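Virulence factor (Pectobacterium carotovorum, PDB 2W3Y) acts as a virulence factor of this Drosophila pathogen, an S-palmitoylated protein with a fold new when described, that binds to lipid vesicles. Local coordinates at residues A[65-70]-A[171-176]; A[71-76]-A[244-249]. All coordinates share one frame; numbering follows the deposited sequence.

Both contacts start on helix 57-81, where 65-70 runs straight into 71-76. From there the chain passes through 100 residues, over half of them helical, before strand 166-179 returns to close contact 1 at 171-176. It continues through strands 185-198 and 214-228, and helix 237-250 then closes contact 2 at 244-249, a loop of 167 residues. The segments alternate along the chain, so the two loops cross. Helix 57-81 thus lies between the mixed sheet and helix 237-250. Two direct links join the contacts, a salt bridge from R69 NH2 to D248 OD1 (2.7 Å) and F70 CE1 packed 3.7 Å from L247 CD2.

Contact 1: residues A[65-70]-A[171-176]; sequences ILMERF and AYSTHD
M67 and S173 meet through their first side-chain carbons: M67 CB lies 3.4 Å from S173 CB, closer than carbons usually come. The small serine lets the helix settle this near the strand, and M67 CA is 6.2 Å from S173 CA. One atom further out, M67 CG is 3.5 Å from H175 CE1, coming obliquely to the imidazole. The unbranched methionine then turns off: with chi2 at -56° and chi3 at 88° it bends twice, leading SD away from the strand and bringing its methyl CE beside the F70 ring, 3.4 Å from CD2. An unbranched, flexible methionine can follow such a bent path, its first carbons against the strand and its end turned back along the helix.

S173 and H175, two apart on the strand, both face the helix. S173 OG sits between its own backbone N and carbonyl carbon (chi1 65°), from where it meets H175 NE2 at 2.8 Å; either may be the donor. The other ring nitrogen, ND1, bonds to Y187 OH, so both nitrogens of this buried imidazole are satisfied and its rotation is fixed.

Strand 166-179 runs parallel to 40-49 on one flank and antiparallel to 185-198 on the other, and helix 57-81 packs against it. The helix also touches F228 of strand 214-228 through L66 and M67, while E68 OE2 bonds to T46 OG1 and Y261 OH.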
ATOM      1  N   ILE A  65      -6.077  -2.765 -11.333  1.00 26.33           N
ATOM      2  CA  ILE A  65      -4.920  -3.192 -12.130  1.00 26.87           C
ATOM      3  C   ILE A  65      -3.875  -2.098 -12.258  1.00 25.84           C
ATOM      4  O   ILE A  65      -2.675  -2.350 -12.079  1.00 26.31           O
ATOM      5  CB  ILE A  65      -5.285  -3.702 -13.562  1.00 26.84           C
ATOM      6  CG1 ILE A  65      -6.326  -4.830 -13.529  1.00 28.69           C
ATOM      7  CG2 ILE A  65      -4.019  -4.129 -14.329  1.00 28.04           C
ATOM      8  CD1 ILE A  65      -6.056  -5.943 -12.588  1.00 29.94           C
ATOM      9  N   LEU A  66      -4.325  -0.889 -12.573  1.00 25.60           N
ATOM     10  CA  LEU A  66      -3.427   0.269 -12.666  1.00 25.21           C
ATOM     11  C   LEU A  66      -2.625   0.532 -11.382  1.00 24.63           C
ATOM     12  O   LEU A  66      -1.410   0.760 -11.431  1.00 24.58           O
ATOM     13  CB  LEU A  66      -4.216   1.520 -13.040  1.00 25.33           C
ATOM     14  CG  LEU A  66      -4.736   1.620 -14.478  1.00 25.93           C
ATOM     15  CD1 LEU A  66      -5.692   2.823 -14.609  1.00 28.50           C
ATOM     16  CD2 LEU A  66      -3.582   1.715 -15.491  1.00 26.25           C
ATOM     17  N   MET A  67      -3.308   0.503 -10.240  1.00 23.87           N
ATOM     18  CA  MET A  67      -2.646   0.811  -8.971  1.00 23.17           C
ATOM     19  C   MET A  67      -1.613  -0.258  -8.577  1.00 23.03           C
ATOM     20  O   MET A  67      -0.526   0.090  -8.094  1.00 22.22           O
ATOM     21  CB  MET A  67      -3.676   1.053  -7.859  1.00 22.93           C
ATOM     22  CG  MET A  67      -4.433   2.394  -7.941  1.00 24.91           C
ATOM     23  SD  MET A  67      -3.450   3.930  -7.977  1.00 22.49           S
ATOM     24  CE  MET A  67      -3.110   4.203  -9.704  1.00 26.25           C
ATOM     25  N   GLU A  68      -1.936  -1.545  -8.796  1.00 22.60           N
ATOM     26  CA  GLU A  68      -0.968  -2.634  -8.527  1.00 23.11           C
ATOM     27  C   GLU A  68       0.297  -2.482  -9.399  1.00 22.48           C
ATOM     28  O   GLU A  68       1.421  -2.772  -8.958  1.00 21.70           O
ATOM     29  CB  GLU A  68      -1.594  -4.025  -8.698  1.00 23.53           C
ATOM     30  CG  GLU A  68      -2.724  -4.329  -7.689  1.00 25.20           C
ATOM     31  CD  GLU A  68      -3.033  -5.822  -7.491  1.00 25.30           C
ATOM     32  OE1 GLU A  68      -2.411  -6.703  -8.142  1.00 29.45           O
ATOM     33  OE2 GLU A  68      -3.909  -6.123  -6.639  1.00 28.14           O
ATOM     34  N   ARG A  69       0.104  -2.004 -10.624  1.00 21.45           N
ATOM     35  CA  ARG A  69       1.214  -1.746 -11.533  1.00 22.04           C
ATOM     36  C   ARG A  69       2.076  -0.569 -11.072  1.00 21.14           C
ATOM     37  O   ARG A  69       3.307  -0.646 -11.146  1.00 21.67           O
ATOM     38  CB  ARG A  69       0.704  -1.512 -12.957  1.00 22.49           C
ATOM     39  CG  ARG A  69       0.141  -2.788 -13.607  1.00 25.24           C
ATOM     40  CD  ARG A  69      -0.358  -2.508 -15.018  1.00 29.37           C
ATOM     41  NE  ARG A  69       0.768  -2.513 -15.954  1.00 34.42           N
ATOM     42  CZ  ARG A  69       0.705  -2.178 -17.242  1.00 34.73           C
ATOM     43  NH1 ARG A  69      -0.444  -1.789 -17.790  1.00 35.85           N
ATOM     44  NH2 ARG A  69       1.807  -2.236 -17.983  1.00 34.13           N
ATOM     45  N   PHE A  70       1.428   0.499 -10.603  1.00 20.80           N
ATOM     46  CA  PHE A  70       2.121   1.653 -10.004  1.00 21.28           C
ATOM     47  C   PHE A  70       2.909   1.263  -8.742  1.00 21.07           C
ATOM     48  O   PHE A  70       4.057   1.691  -8.557  1.00 21.17           O
ATOM     49  CB  PHE A  70       1.142   2.793  -9.705  1.00 21.64           C
ATOM     50  CG  PHE A  70       0.970   3.784 -10.849  1.00 22.79           C
ATOM     51  CD1 PHE A  70       2.032   4.590 -11.263  1.00 24.07           C
ATOM     52  CD2 PHE A  70      -0.269   3.920 -11.488  1.00 23.02           C
ATOM     53  CE1 PHE A  70       1.871   5.510 -12.306  1.00 25.96           C
ATOM     54  CE2 PHE A  70      -0.452   4.829 -12.535  1.00 23.86           C
ATOM     55  CZ  PHE A  70       0.615   5.625 -12.951  1.00 24.72           C
ATOM     56  N   ALA A 171       2.949  -0.875   1.210  1.00 20.93           N
ATOM     57  CA  ALA A 171       2.938  -0.345  -0.155  1.00 19.45           C
ATOM     58  C   ALA A 171       1.636  -0.849  -0.781  1.00 19.40           C
ATOM     59  O   ALA A 171       1.528  -2.023  -1.152  1.00 19.16           O
ATOM     60  CB  ALA A 171       4.136  -0.830  -0.920  1.00 18.84           C
ATOM     61  N   TYR A 172       0.655   0.036  -0.874  1.00 18.57           N
ATOM     62  CA  TYR A 172      -0.714  -0.382  -1.121  1.00 18.76           C
ATOM     63  C   TYR A 172      -1.544   0.611  -1.909  1.00 18.97           C
ATOM     64  O   TYR A 172      -1.101   1.735  -2.174  1.00 18.64           O
ATOM     65  CB  TYR A 172      -1.418  -0.760   0.210  1.00 18.24           C
ATOM     66  CG  TYR A 172      -1.757   0.371   1.184  1.00 18.40           C
ATOM     67  CD1 TYR A 172      -3.081   0.778   1.381  1.00 15.66           C
ATOM     68  CD2 TYR A 172      -0.752   1.012   1.938  1.00 16.75           C
ATOM     69  CE1 TYR A 172      -3.410   1.808   2.301  1.00 17.31           C
ATOM     70  CE2 TYR A 172      -1.065   2.033   2.849  1.00 19.20           C
ATOM     71  CZ  TYR A 172      -2.401   2.418   3.033  1.00 18.20           C
ATOM     72  OH  TYR A 172      -2.716   3.421   3.931  1.00 19.28           O
ATOM     73  N   SER A 173      -2.729   0.159  -2.332  1.00 19.13           N
ATOM     74  CA  SER A 173      -3.759   1.018  -2.890  1.00 19.31           C
ATOM     75  C   SER A 173      -5.090   0.758  -2.186  1.00 20.06           C
ATOM     76  O   SER A 173      -5.310  -0.343  -1.654  1.00 19.28           O
ATOM     77  CB  SER A 173      -3.897   0.833  -4.424  1.00 19.87           C
ATOM     78  OG  SER A 173      -4.353  -0.466  -4.778  1.00 21.73           O
ATOM     79  N   THR A 174      -5.941   1.792  -2.146  1.00 20.13           N
ATOM     80  CA  THR A 174      -7.326   1.674  -1.672  1.00 20.92           C
ATOM     81  C   THR A 174      -8.259   2.095  -2.800  1.00 21.30           C
ATOM     82  O   THR A 174      -7.930   2.957  -3.631  1.00 21.98           O
ATOM     83  CB  THR A 174      -7.658   2.505  -0.400  1.00 20.60           C
ATOM     84  OG1 THR A 174      -7.800   3.887  -0.743  1.00 24.75           O
ATOM     85  CG2 THR A 174      -6.590   2.346   0.689  1.00 19.78           C
ATOM     86  N   HIS A 175      -9.416   1.456  -2.836  1.00 20.90           N
ATOM     87  CA  HIS A 175     -10.391   1.663  -3.894  1.00 20.93           C
ATOM     88  C   HIS A 175     -11.712   1.914  -3.180  1.00 21.46           C
ATOM     89  O   HIS A 175     -12.373   0.981  -2.709  1.00 21.72           O
ATOM     90  CB  HIS A 175     -10.344   0.464  -4.892  1.00 19.82           C
ATOM     91  CG  HIS A 175      -8.989   0.291  -5.505  1.00 19.37           C
ATOM     92  ND1 HIS A 175      -8.615   0.921  -6.675  1.00 17.56           N
ATOM     93  CD2 HIS A 175      -7.869  -0.304  -5.026  1.00 18.28           C
ATOM     94  CE1 HIS A 175      -7.347   0.664  -6.924  1.00 20.11           C
ATOM     95  NE2 HIS A 175      -6.865  -0.067  -5.932  1.00 20.30           N
ATOM     96  N   ASP A 176     -12.016   3.208  -3.008  1.00 22.01           N
ATOM     97  CA  ASP A 176     -13.130   3.670  -2.185  1.00 22.56           C
ATOM     98  C   ASP A 176     -14.402   3.805  -2.994  1.00 22.66           C
ATOM     99  O   ASP A 176     -14.443   4.565  -3.950  1.00 22.39           O
ATOM    100  CB  ASP A 176     -12.873   5.059  -1.571  1.00 22.42           C
ATOM    101  CG  ASP A 176     -11.544   5.173  -0.851  1.00 23.82           C
ATOM    102  OD1 ASP A 176     -10.951   4.145  -0.462  1.00 25.08           O
ATOM    103  OD2 ASP A 176     -11.097   6.325  -0.693  1.00 26.08           O
TER

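Contact 2: residues A[71-76]-A[244-249]; sequences VAVASA and DNFLDK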
ATOM      1  N   VAL A  71       2.301   0.433  -7.892  1.00 20.22           N
ATOM      2  CA  VAL A  71       2.991  -0.078  -6.697  1.00 20.74           C
ATOM      3  C   VAL A  71       4.248  -0.877  -7.064  1.00 20.18           C
ATOM      4  O   VAL A  71       5.321  -0.640  -6.475  1.00 20.93           O
ATOM      5  CB  VAL A  71       2.013  -0.886  -5.729  1.00 19.96           C
ATOM      6  CG1 VAL A  71       2.796  -1.579  -4.589  1.00 20.82           C
ATOM      7  CG2 VAL A  71       0.944   0.044  -5.158  1.00 20.57           C
ATOM      8  N   ALA A  72       4.136  -1.786  -8.043  1.00 20.00           N
ATOM      9  CA  ALA A  72       5.285  -2.582  -8.513  1.00 20.58           C
ATOM     10  C   ALA A  72       6.362  -1.706  -9.211  1.00 21.02           C
ATOM     11  O   ALA A  72       7.560  -1.938  -9.027  1.00 20.83           O
ATOM     12  CB  ALA A  72       4.835  -3.728  -9.452  1.00 19.88           C
ATOM     13  N   VAL A  73       5.926  -0.700  -9.980  1.00 21.42           N
ATOM     14  CA  VAL A  73       6.872   0.300 -10.567  1.00 21.84           C
ATOM     15  C   VAL A  73       7.676   1.033  -9.477  1.00 21.94           C
ATOM     16  O   VAL A  73       8.906   1.132  -9.575  1.00 22.12           O
ATOM     17  CB  VAL A  73       6.158   1.304 -11.532  1.00 22.05           C
ATOM     18  CG1 VAL A  73       7.041   2.530 -11.852  1.00 23.23           C
ATOM     19  CG2 VAL A  73       5.777   0.606 -12.807  1.00 22.94           C
ATOM     20  N   ALA A  74       7.001   1.512  -8.431  1.00 21.92           N
ATOM     21  CA  ALA A  74       7.693   2.206  -7.346  1.00 21.67           C
ATOM     22  C   ALA A  74       8.681   1.263  -6.633  1.00 21.85           C
ATOM     23  O   ALA A  74       9.849   1.609  -6.398  1.00 21.70           O
ATOM     24  CB  ALA A  74       6.702   2.812  -6.370  1.00 21.26           C
ATOM     25  N   SER A  75       8.215   0.055  -6.331  1.00 21.12           N
ATOM     26  CA  SER A  75       9.027  -0.952  -5.663  1.00 21.10           C
ATOM     27  C   SER A  75      10.279  -1.352  -6.443  1.00 20.81           C
ATOM     28  O   SER A  75      11.336  -1.547  -5.842  1.00 20.18           O
ATOM     29  CB  SER A  75       8.203  -2.202  -5.350  1.00 19.65           C
ATOM     30  OG  SER A  75       9.006  -3.107  -4.617  1.00 22.92           O
ATOM     31  N   ALA A  76      10.146  -1.485  -7.765  1.00 20.75           N
ATOM     32  CA  ALA A  76      11.274  -1.840  -8.637  1.00 21.55           C
ATOM     33  C   ALA A  76      12.361  -0.750  -8.718  1.00 21.60           C
ATOM     34  O   ALA A  76      13.561  -1.074  -8.689  1.00 21.46           O
ATOM     35  CB  ALA A  76      10.781  -2.257 -10.022  1.00 21.20           C
ATOM     36  N   ASP A 244      -0.097   4.535 -19.748  1.00 32.01           N
ATOM     37  CA  ASP A 244       0.133   3.186 -20.288  1.00 32.15           C
ATOM     38  C   ASP A 244       1.562   2.941 -20.757  1.00 31.65           C
ATOM     39  O   ASP A 244       2.120   1.877 -20.475  1.00 31.14           O
ATOM     40  CB  ASP A 244      -0.856   2.866 -21.415  1.00 32.87           C
ATOM     41  CG  ASP A 244      -2.268   2.616 -20.901  1.00 35.43           C
ATOM     42  OD1 ASP A 244      -2.437   2.378 -19.676  1.00 36.73           O
ATOM     43  OD2 ASP A 244      -3.213   2.670 -21.724  1.00 38.07           O
ATOM     44  N   ASN A 245       2.149   3.927 -21.444  1.00 30.46           N
ATOM     45  CA  ASN A 245       3.523   3.826 -21.930  1.00 30.42           C
ATOM     46  C   ASN A 245       4.536   3.780 -20.789  1.00 29.44           C
ATOM     47  O   ASN A 245       5.479   2.992 -20.812  1.00 29.50           O
ATOM     48  CB  ASN A 245       3.877   4.988 -22.881  1.00 30.45           C
ATOM     49  CG  ASN A 245       3.213   4.863 -24.266  1.00 32.22           C
ATOM     50  OD1 ASN A 245       2.896   3.767 -24.734  1.00 33.29           O
ATOM     51  ND2 ASN A 245       3.013   6.004 -24.923  1.00 33.76           N
ATOM     52  N   PHE A 246       4.341   4.646 -19.803  1.00 29.21           N
ATOM     53  CA  PHE A 246       5.214   4.697 -18.630  1.00 28.29           C
ATOM     54  C   PHE A 246       5.159   3.368 -17.865  1.00 27.47           C
ATOM     55  O   PHE A 246       6.195   2.780 -17.541  1.00 26.83           O
ATOM     56  CB  PHE A 246       4.796   5.860 -17.730  1.00 28.35           C
ATOM     57  CG  PHE A 246       5.547   5.924 -16.430  1.00 28.94           C
ATOM     58  CD1 PHE A 246       6.758   6.606 -16.343  1.00 28.98           C
ATOM     59  CD2 PHE A 246       5.029   5.316 -15.283  1.00 29.40           C
ATOM     60  CE1 PHE A 246       7.467   6.670 -15.150  1.00 29.45           C
ATOM     61  CE2 PHE A 246       5.731   5.375 -14.079  1.00 29.42           C
ATOM     62  CZ  PHE A 246       6.957   6.046 -14.019  1.00 30.17           C
ATOM     63  N   LEU A 247       3.944   2.908 -17.581  1.00 27.27           N
ATOM     64  CA  LEU A 247       3.746   1.626 -16.893  1.00 27.80           C
ATOM     65  C   LEU A 247       4.358   0.431 -17.655  1.00 28.63           C
ATOM     66  O   LEU A 247       4.986  -0.441 -17.050  1.00 28.73           O
ATOM     67  CB  LEU A 247       2.262   1.397 -16.579  1.00 27.21           C
ATOM     68  CG  LEU A 247       1.585   2.302 -15.536  1.00 27.14           C
ATOM     69  CD1 LEU A 247       0.201   1.787 -15.260  1.00 27.39           C
ATOM     70  CD2 LEU A 247       2.381   2.400 -14.221  1.00 25.44           C
ATOM     71  N   ASP A 248       4.205   0.425 -18.981  1.00 29.63           N
ATOM     72  CA  ASP A 248       4.820  -0.590 -19.841  1.00 30.18           C
ATOM     73  C   ASP A 248       6.357  -0.573 -19.816  1.00 29.40           C
ATOM     74  O   ASP A 248       6.996  -1.623 -19.787  1.00 29.07           O
ATOM     75  CB  ASP A 248       4.277  -0.468 -21.284  1.00 31.36           C
ATOM     76  CG  ASP A 248       2.908  -1.113 -21.450  1.00 34.90           C
ATOM     77  OD1 ASP A 248       2.501  -1.896 -20.554  1.00 38.97           O
ATOM     78  OD2 ASP A 248       2.234  -0.860 -22.480  1.00 37.96           O
ATOM     79  N   LYS A 249       6.945   0.619 -19.786  1.00 28.63           N
ATOM     80  CA  LYS A 249       8.398   0.766 -19.818  1.00 28.47           C
ATOM     81  C   LYS A 249       9.118   0.350 -18.514  1.00 28.05           C
ATOM     82  O   LYS A 249      10.224  -0.207 -18.543  1.00 27.10           O
ATOM     83  CB  LYS A 249       8.757   2.215 -20.195  1.00 28.45           C
ATOM     84  CG  LYS A 249      10.225   2.431 -20.563  1.00 29.44           C
ATOM     85  CD  LYS A 249      10.472   3.836 -21.131  1.00 28.67           C
ATOM     86  CE  LYS A 249      11.958   4.182 -21.164  1.00 29.29           C
ATOM     87  NZ  LYS A 249      12.192   5.648 -21.445  1.00 31.09           N
TER
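S75 OG, buried on helix 57-81, is gripped by two groups, Y44 OH and the backbone N of V33, while two residues earlier V73 carries the whole meeting with F246 and L247 of 244-249. Serine suits a buried place where a small side chain must still serve polar partners.

V73 divides its two methyls between two neighbours. CG1 reaches F246 at the far end of its ring, 3.8 Å from CE2 and 4.1 Å from CZ, approaching obliquely. CG2 meets L247 CD2 at 4.1 Å, the two side chains crossing at about a right angle. The valine holds CG1 anti to its backbone N (chi1 166°), an arrangement that a beta-branched residue adopts comfortably in a helix. F246 swings its ring in the corresponding direction (chi1 174°), carrying it forward to V73 although its CB does not point there. F246 is further packed among F105, F14 and Y250, and V73 also touches F14 of helix 9-18.

Nothing polar joins the two segments. V73 ends in two methyls close to its backbone, its CA 7.2 Å from L247 CA, and the longer F246 and L247 reach across to it. This apolar helix-helix packing joins helix 237-250 to helix 57-81, whose preceding turns (65-70) pack on strand 166-179 of the mixed sheet, as part of this alpha/beta fold.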